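Local coordinates for Baccell_00875 (Bacteroides cellulosilyticus DSM 14838, PDB 5NO8), which probably acts as a polysaccharide lyase that removes the L-rhamnose capping D-glucuronic acid on the side chains of complex arabinogalactan proteins, at residues S584-E589 with T609-W614; W614-G619 with L684-L689; S633-A638 with L688-G693. One frame throughout, in Å; residues are numbered along the deposited sequence.

Contact 1. Residues S584-E589 with T609-W614; sequences SYHLNE and TFPHYW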
# COMPACT_ATOMS: atom_id res chain seq x y z
N SER A 584 -2.80 11.67 2.96
CA SER A 584 -1.69 11.66 2.01
C SER A 584 -2.16 10.89 0.78
O SER A 584 -2.75 9.84 0.89
CB SER A 584 -0.47 10.95 2.59
OG SER A 584 0.55 10.80 1.62
N TYR A 585 -1.81 11.39 -0.40
CA TYR A 585 -2.08 10.67 -1.64
C TYR A 585 -1.34 9.32 -1.69
O TYR A 585 -1.78 8.41 -2.34
CB TYR A 585 -1.80 11.51 -2.88
CG TYR A 585 -0.35 11.92 -3.05
CD1 TYR A 585 0.13 13.08 -2.48
CD2 TYR A 585 0.55 11.10 -3.75
CE1 TYR A 585 1.47 13.45 -2.60
CE2 TYR A 585 1.87 11.48 -3.92
CZ TYR A 585 2.31 12.67 -3.36
OH TYR A 585 3.63 13.03 -3.51
N HIS A 586 -0.24 9.18 -0.96
CA HIS A 586 0.47 7.91 -0.92
C HIS A 586 -0.30 6.81 -0.20
O HIS A 586 -0.08 5.62 -0.47
CB HIS A 586 1.82 8.08 -0.21
CG HIS A 586 2.84 8.81 -1.02
ND1 HIS A 586 3.19 10.12 -0.76
CD2 HIS A 586 3.58 8.42 -2.07
CE1 HIS A 586 4.12 10.50 -1.62
NE2 HIS A 586 4.37 9.49 -2.43
N LEU A 587 -1.14 7.22 0.76
CA LEU A 587 -1.74 6.31 1.74
C LEU A 587 -3.24 6.23 1.74
O LEU A 587 -3.78 5.23 2.22
CB LEU A 587 -1.33 6.71 3.17
CG LEU A 587 0.15 6.91 3.44
CD1 LEU A 587 0.37 7.43 4.85
CD2 LEU A 587 0.91 5.64 3.18
N ASN A 588 -3.94 7.25 1.25
CA ASN A 588 -5.37 7.38 1.51
C ASN A 588 -6.15 6.35 0.68
O ASN A 588 -6.18 6.43 -0.53
CB ASN A 588 -5.87 8.79 1.24
CG ASN A 588 -7.23 9.03 1.84
OD1 ASN A 588 -7.38 9.36 3.04
ND2 ASN A 588 -8.23 8.86 1.04
N GLU A 589 -6.72 5.37 1.36
CA GLU A 589 -7.36 4.23 0.71
C GLU A 589 -6.40 3.43 -0.19
O GLU A 589 -6.80 2.87 -1.18
CB GLU A 589 -8.63 4.65 -0.03
CG GLU A 589 -9.66 5.32 0.84
CD GLU A 589 -11.07 5.17 0.27
OE1 GLU A 589 -11.45 6.07 -0.51
OE2 GLU A 589 -11.75 4.15 0.57
N THR A 609 5.55 -0.03 0.06
CA THR A 609 5.42 0.62 -1.23
C THR A 609 4.05 1.27 -1.17
O THR A 609 3.02 0.57 -1.06
CB THR A 609 5.42 -0.42 -2.38
OG1 THR A 609 4.43 -1.42 -2.07
CG2 THR A 609 6.72 -1.08 -2.47
N PHE A 610 4.02 2.60 -1.14
CA PHE A 610 2.79 3.34 -1.04
C PHE A 610 2.82 4.51 -2.02
O PHE A 610 3.49 5.50 -1.73
CB PHE A 610 2.64 3.91 0.36
CG PHE A 610 2.15 2.96 1.40
CD1 PHE A 610 0.86 2.44 1.35
CD2 PHE A 610 2.91 2.73 2.54
CE1 PHE A 610 0.36 1.66 2.38
CE2 PHE A 610 2.43 1.91 3.55
CZ PHE A 610 1.16 1.38 3.48
N PRO A 611 2.13 4.44 -3.15
CA PRO A 611 1.32 3.33 -3.59
C PRO A 611 2.11 2.32 -4.37
O PRO A 611 3.21 2.63 -4.89
CB PRO A 611 0.26 4.01 -4.46
CG PRO A 611 0.98 5.16 -5.06
CD PRO A 611 2.05 5.57 -4.09
N HIS A 612 1.62 1.09 -4.33
CA HIS A 612 1.95 0.13 -5.32
C HIS A 612 0.69 -0.06 -6.15
O HIS A 612 -0.39 -0.14 -5.64
CB HIS A 612 2.34 -1.20 -4.70
CG HIS A 612 2.72 -2.21 -5.72
ND1 HIS A 612 1.85 -3.17 -6.17
CD2 HIS A 612 3.85 -2.34 -6.47
CE1 HIS A 612 2.45 -3.90 -7.09
NE2 HIS A 612 3.66 -3.41 -7.28
N TYR A 613 0.88 -0.21 -7.44
CA TYR A 613 -0.25 -0.21 -8.40
C TYR A 613 -1.32 -1.28 -8.16
O TYR A 613 -2.48 -1.06 -8.51
CB TYR A 613 0.27 -0.30 -9.82
CG TYR A 613 0.78 -1.66 -10.19
CD1 TYR A 613 -0.09 -2.59 -10.74
CD2 TYR A 613 2.10 -2.00 -10.04
CE1 TYR A 613 0.34 -3.82 -11.13
CE2 TYR A 613 2.54 -3.26 -10.42
CZ TYR A 613 1.64 -4.17 -10.94
OH TYR A 613 2.02 -5.42 -11.36
N TRP A 614 -0.98 -2.44 -7.56
CA TRP A 614 -2.08 -3.39 -7.28
C TRP A 614 -3.07 -2.90 -6.22
O TRP A 614 -4.17 -3.43 -6.11
CB TRP A 614 -1.59 -4.79 -6.94
CG TRP A 614 -1.05 -5.62 -8.05
CD1 TRP A 614 0.05 -6.38 -7.96
CD2 TRP A 614 -1.57 -5.84 -9.38
NE1 TRP A 614 0.27 -7.05 -9.13
CE2 TRP A 614 -0.71 -6.73 -10.02
CE3 TRP A 614 -2.66 -5.32 -10.11
CZ2 TRP A 614 -0.90 -7.15 -11.35
CZ3 TRP A 614 -2.83 -5.73 -11.42
CH2 TRP A 614 -1.98 -6.63 -12.01
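His586 and Phe610 bring two irregular segments together with their CA atoms 5.1 Å apart, and segment 609-614 has a cis peptide bond before Pro611 at this point. The imidazole of His586 presents its edge to Phe610, CD2 lying 2.9 Å from Phe610 O close to the ring plane. This is so short for carbon and oxygen that its nature remains doubtful, and neither Phe610 O nor the equally buried His586 O has a hydrogen-bonding partner. Pro611 CD adds an apolar touch to the same imidazole carbon.

Leu587 makes the clearer packing: its CD2 sits over one face of the Phe610 ring, 3.6 Å from the centroid and 19° off the normal, a CH-pi contact. With chi1 at -51° and CD1 anti to CA (chi2 175°), the other branch, CD2, is laid on the ring. Serine suits the start of the first segment because Ser584 OG accepts from His586 N, forming an ST turn.

The buried contact joins the loops flanking helix 596-600, between helices 562-576 and 615-629, and meets strands elsewhere: Ser584 and Leu587 touch Trp168 of strand 163-168, Tyr585 reaches strand 326-335, and Tyr673 of strand 672-677 packs on Tyr585 and His586.

Contact 2. Residues W614-G619 with L684-L689; sequences WSTITG and LVYYLL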
# COMPACT_ATOMS: atom_id res chain seq x y z
N TRP A 614 -0.98 -2.44 -7.56
CA TRP A 614 -2.08 -3.39 -7.28
C TRP A 614 -3.07 -2.90 -6.22
O TRP A 614 -4.17 -3.43 -6.11
CB TRP A 614 -1.59 -4.79 -6.94
CG TRP A 614 -1.05 -5.62 -8.05
CD1 TRP A 614 0.05 -6.38 -7.96
CD2 TRP A 614 -1.57 -5.84 -9.38
NE1 TRP A 614 0.27 -7.05 -9.13
CE2 TRP A 614 -0.71 -6.73 -10.02
CE3 TRP A 614 -2.66 -5.32 -10.11
CZ2 TRP A 614 -0.90 -7.15 -11.35
CZ3 TRP A 614 -2.83 -5.73 -11.42
CH2 TRP A 614 -1.98 -6.63 -12.01
N SER A 615 -2.74 -1.83 -5.49
CA SER A 615 -3.74 -1.16 -4.67
C SER A 615 -4.99 -0.77 -5.48
O SER A 615 -6.06 -0.64 -4.93
CB SER A 615 -3.20 0.10 -3.98
OG SER A 615 -2.83 1.13 -4.93
N THR A 616 -4.83 -0.58 -6.79
CA THR A 616 -5.98 -0.21 -7.63
C THR A 616 -6.97 -1.34 -7.83
O THR A 616 -8.09 -1.08 -8.20
CB THR A 616 -5.56 0.36 -9.00
OG1 THR A 616 -4.86 -0.61 -9.78
CG2 THR A 616 -4.66 1.60 -8.82
N ILE A 617 -6.59 -2.58 -7.52
CA ILE A 617 -7.58 -3.66 -7.61
C ILE A 617 -8.70 -3.39 -6.62
O ILE A 617 -9.86 -3.65 -6.90
CB ILE A 617 -6.98 -5.05 -7.29
CG1 ILE A 617 -5.80 -5.39 -8.18
CG2 ILE A 617 -8.06 -6.12 -7.50
CD1 ILE A 617 -4.98 -6.54 -7.62
N THR A 618 -8.37 -2.84 -5.43
CA THR A 618 -9.38 -2.45 -4.48
C THR A 618 -10.32 -1.38 -5.05
O THR A 618 -11.51 -1.43 -4.84
CB THR A 618 -8.74 -2.00 -3.16
OG1 THR A 618 -8.03 -3.11 -2.62
CG2 THR A 618 -9.77 -1.53 -2.15
N GLY A 619 -9.76 -0.43 -5.81
CA GLY A 619 -10.57 0.52 -6.56
C GLY A 619 -11.53 -0.20 -7.51
O GLY A 619 -12.68 0.15 -7.56
N LEU A 684 -3.26 2.50 -14.46
CA LEU A 684 -4.04 3.28 -15.42
C LEU A 684 -5.11 2.42 -16.10
O LEU A 684 -6.19 2.89 -16.42
CB LEU A 684 -3.14 3.97 -16.43
CG LEU A 684 -2.23 5.06 -15.86
CD1 LEU A 684 -1.38 5.63 -16.99
CD2 LEU A 684 -3.01 6.13 -15.13
N VAL A 685 -4.82 1.13 -16.27
CA VAL A 685 -5.87 0.20 -16.70
C VAL A 685 -7.07 0.27 -15.76
O VAL A 685 -8.22 0.35 -16.20
CB VAL A 685 -5.33 -1.25 -16.79
CG1 VAL A 685 -6.47 -2.26 -17.03
CG2 VAL A 685 -4.26 -1.38 -17.85
N TYR A 686 -6.81 0.26 -14.45
CA TYR A 686 -7.88 0.32 -13.50
C TYR A 686 -8.46 1.72 -13.31
O TYR A 686 -9.66 1.86 -13.01
CB TYR A 686 -7.45 -0.35 -12.19
CG TYR A 686 -7.47 -1.86 -12.35
CD1 TYR A 686 -8.67 -2.53 -12.53
CD2 TYR A 686 -6.30 -2.57 -12.45
CE1 TYR A 686 -8.70 -3.91 -12.70
CE2 TYR A 686 -6.32 -3.95 -12.62
CZ TYR A 686 -7.52 -4.61 -12.73
OH TYR A 686 -7.53 -5.97 -12.89
N TYR A 687 -7.64 2.74 -13.53
CA TYR A 687 -8.12 4.11 -13.54
C TYR A 687 -9.21 4.26 -14.61
O TYR A 687 -10.26 4.84 -14.35
CB TYR A 687 -6.98 5.09 -13.81
CG TYR A 687 -7.43 6.51 -13.79
CD1 TYR A 687 -8.00 7.10 -14.91
CD2 TYR A 687 -7.35 7.26 -12.61
CE1 TYR A 687 -8.45 8.42 -14.87
CE2 TYR A 687 -7.81 8.55 -12.58
CZ TYR A 687 -8.35 9.12 -13.71
OH TYR A 687 -8.82 10.42 -13.63
N LEU A 688 -8.94 3.72 -15.78
CA LEU A 688 -9.89 3.80 -16.91
C LEU A 688 -11.10 2.89 -16.74
O LEU A 688 -12.18 3.25 -17.21
CB LEU A 688 -9.19 3.55 -18.23
CG LEU A 688 -8.16 4.63 -18.56
CD1 LEU A 688 -7.34 4.27 -19.75
CD2 LEU A 688 -8.80 6.00 -18.78
N LEU A 689 -10.95 1.77 -16.05
CA LEU A 689 -12.12 0.99 -15.64
C LEU A 689 -13.05 1.77 -14.73
O LEU A 689 -14.25 1.93 -14.99
CB LEU A 689 -11.68 -0.31 -14.93
CG LEU A 689 -12.86 -1.16 -14.43
CD1 LEU A 689 -13.55 -1.79 -15.64
CD2 LEU A 689 -12.36 -2.21 -13.48
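Tyr686 lays the root of its side chain against Thr616, CB standing 3.5 Å from Thr616 OG1, while the far part of its ring reaches the indole of Trp614. The CA atoms of Thr616 and Tyr686 are 6.2 Å apart, a close approach for two helical segments, and a small beta-branched residue suits the spot. Thr616 CB comes within 3.8 Å of Tyr686 CB, and OG1 also lies near CD2 of the ring, approaching it obliquely. With chi1 at 63°, OG1 is held between the backbone N and the carbonyl carbon; its hydrogen bond goes to Tyr613 O, one turn back in the chain, so the hydroxyl meets the tyrosine without bonding to it.

Trp614 and Tyr686 meet rim to rim: CZ3 of the indole is 4.1 Å from CE2 of the phenol, and each atom lies near the plane of the other ring. This is a loose apolar touch between edges, not a stack. Trp614 has its CB directed away from the second helix, and only the length of the indole brings the six-membered ring back to it. Its ring also meets Trp682, at the start of helix 682-692.

Tyrosine suits its place because its ring packs against Thr616 and the Trp614 rim while its hydroxyl finds a polar partner: Tyr686 OH hydrogen-bonds to Gln550 NE2 on helix 542-559, a helix that Ile617 also touches. A glycerol, probably from the crystallisation liquor, comes within about 3 Å of the Tyr686 side chain, nearest atoms.

Helix 682-692 thus packs against helix 615-629 here and against helices 338-352 and 396-409 through Leu684, joining the last helices of the C-terminal helical region to its first ones, an arrangement consistent with the closing of an alpha/alpha toroid.

Contact 3. Residues S633-A638 with L688-G693; sequences SYQKRA and LLVNRG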
# COMPACT_ATOMS: atom_id res chain seq x y z
N SER A 633 -21.38 5.84 -2.76
CA SER A 633 -20.23 6.19 -1.91
C SER A 633 -19.02 5.33 -2.30
O SER A 633 -17.90 5.79 -2.23
CB SER A 633 -20.56 6.10 -0.39
OG SER A 633 -20.65 4.75 0.08
N TYR A 634 -19.27 4.08 -2.71
CA TYR A 634 -18.20 3.22 -3.19
C TYR A 634 -17.60 3.63 -4.51
O TYR A 634 -16.40 3.43 -4.70
CB TYR A 634 -18.61 1.75 -3.17
CG TYR A 634 -18.44 1.18 -1.78
CD1 TYR A 634 -19.45 1.28 -0.83
CD2 TYR A 634 -17.23 0.61 -1.40
CE1 TYR A 634 -19.28 0.78 0.47
CE2 TYR A 634 -17.05 0.10 -0.12
CZ TYR A 634 -18.08 0.19 0.81
OH TYR A 634 -17.89 -0.31 2.07
N GLN A 635 -18.40 4.21 -5.42
CA GLN A 635 -17.84 4.76 -6.63
C GLN A 635 -16.90 5.95 -6.33
O GLN A 635 -15.86 6.07 -6.97
CB GLN A 635 -18.94 5.16 -7.64
CG GLN A 635 -18.45 5.82 -8.93
CD GLN A 635 -17.46 4.99 -9.72
OE1 GLN A 635 -17.43 3.76 -9.62
NE2 GLN A 635 -16.64 5.66 -10.52
N LYS A 636 -17.27 6.80 -5.39
CA LYS A 636 -16.40 7.92 -5.00
C LYS A 636 -15.11 7.39 -4.38
O LYS A 636 -14.02 7.92 -4.63
CB LYS A 636 -17.10 8.85 -4.02
CG LYS A 636 -18.34 9.52 -4.60
CD LYS A 636 -18.00 10.39 -5.78
CE LYS A 636 -19.13 11.39 -6.01
NZ LYS A 636 -18.88 12.15 -7.26
N ARG A 637 -15.23 6.33 -3.59
CA ARG A 637 -14.04 5.67 -3.04
C ARG A 637 -13.16 5.03 -4.09
O ARG A 637 -11.93 5.20 -4.07
CB ARG A 637 -14.44 4.71 -1.94
CG ARG A 637 -14.99 5.46 -0.74
CD ARG A 637 -15.59 4.51 0.27
NE ARG A 637 -14.56 3.66 0.87
CZ ARG A 637 -14.78 2.74 1.80
NH1 ARG A 637 -16.03 2.52 2.25
NH2 ARG A 637 -13.77 2.04 2.26
N ALA A 638 -13.76 4.37 -5.07
CA ALA A 638 -13.02 3.83 -6.19
C ALA A 638 -12.23 4.90 -6.90
O ALA A 638 -11.08 4.68 -7.29
CB ALA A 638 -13.98 3.16 -7.18
N LEU A 688 -8.94 3.72 -15.78
CA LEU A 688 -9.89 3.80 -16.91
C LEU A 688 -11.10 2.89 -16.74
O LEU A 688 -12.18 3.25 -17.21
CB LEU A 688 -9.19 3.55 -18.23
CG LEU A 688 -8.16 4.63 -18.56
CD1 LEU A 688 -7.34 4.27 -19.75
CD2 LEU A 688 -8.80 6.00 -18.78
N LEU A 689 -10.95 1.77 -16.05
CA LEU A 689 -12.12 0.99 -15.64
C LEU A 689 -13.05 1.77 -14.73
O LEU A 689 -14.25 1.93 -14.99
CB LEU A 689 -11.68 -0.31 -14.93
CG LEU A 689 -12.86 -1.16 -14.43
CD1 LEU A 689 -13.55 -1.79 -15.64
CD2 LEU A 689 -12.36 -2.21 -13.48
N VAL A 690 -12.48 2.31 -13.65
CA VAL A 690 -13.25 2.99 -12.64
C VAL A 690 -13.94 4.23 -13.18
O VAL A 690 -15.09 4.48 -12.83
CB VAL A 690 -12.36 3.37 -11.44
CG1 VAL A 690 -13.01 4.39 -10.53
CG2 VAL A 690 -11.97 2.11 -10.68
N ASN A 691 -13.23 5.00 -14.01
CA ASN A 691 -13.73 6.30 -14.45
C ASN A 691 -14.53 6.25 -15.74
O ASN A 691 -15.34 7.14 -15.96
CB ASN A 691 -12.60 7.30 -14.53
CG ASN A 691 -12.21 7.78 -13.16
OD1 ASN A 691 -13.01 8.46 -12.50
ND2 ASN A 691 -11.06 7.33 -12.66
N ARG A 692 -14.27 5.26 -16.58
CA ARG A 692 -14.91 5.19 -17.89
C ARG A 692 -15.53 3.86 -18.23
O ARG A 692 -16.09 3.73 -19.33
CB ARG A 692 -13.89 5.58 -18.95
CG ARG A 692 -13.59 7.05 -18.88
CD ARG A 692 -12.77 7.54 -20.02
NE ARG A 692 -12.37 8.90 -19.73
CZ ARG A 692 -13.14 9.98 -19.90
NH1 ARG A 692 -14.35 9.91 -20.42
NH2 ARG A 692 -12.65 11.15 -19.57
N GLY A 693 -15.48 2.89 -17.32
CA GLY A 693 -16.05 1.56 -17.57
C GLY A 693 -15.37 0.77 -18.66
O GLY A 693 -15.97 -0.15 -19.22
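Gln635 and Val690 supply the polar part of this contact, a single hydrogen bond from Gln635 NE2 to Val690 O of 3.0 Å with an N-H...O angle of 155°. The donor stands above the carbonyl plane, 38° out of it, so it does not come in along a lone pair. Gln635 gets there by a bent chain: CG runs anti to the backbone N (chi1 177°), and the turn at chi2 swings the amide over to the other helix. Glutamine is well chosen, being long enough to cross the gap and carrying two N-H groups. NE2 also bonds to Glu639 OE2, one turn further along helix 632-644, and these two partners together fix the rotation of the amide. The acceptor belongs to the last turn of helix 682-692, where main-chain donors further along begin to run out.

The apolar part is the meeting of Ala638 and Val690, the residues whose CA atoms are nearest across the contact, 6.5 Å apart. Ala638 CB lies 3.7 Å from Val690 CG1, with CG2 somewhat further off. Both CB atoms point into the interface. Alanine's single methyl permits the close approach of the helices, and the two branches of valine spread over it; Val690 extends the same patch by touching Val642.

Away from this contact, Arg637 forms salt bridges with Glu589 and Glu576. The arrangement is plain helix-helix packing, helix 632-644 lying on helix 682-692, the last helix of the C-terminal helical region, with an alanine-valine touch and an amide-to-carbonyl bond beside it.

In the fold
The three contacts follow one another from the middle of the chain outward, their centres about 5, 13 and 19 Å from its centre. Contact 1 passes straight into contact 2 through the shared Trp614, their centres about 12 Å apart. The centres of contacts 2 and 3 lie about 9 Å apart; both use helix 682-692, and they touch where Gly619 O meets Ala638 CB at 3.3 Å; the consecutive helices 615-629 and 632-644 both pack on helix 682-692. Contacts 1 and 3, centres about 16 Å apart, are tied by a salt bridge of 2.9 Å between Glu589 OE2 and Arg637 NE. Glycerol molecules bind at Tyr687 and Arg692, but they identify no active site.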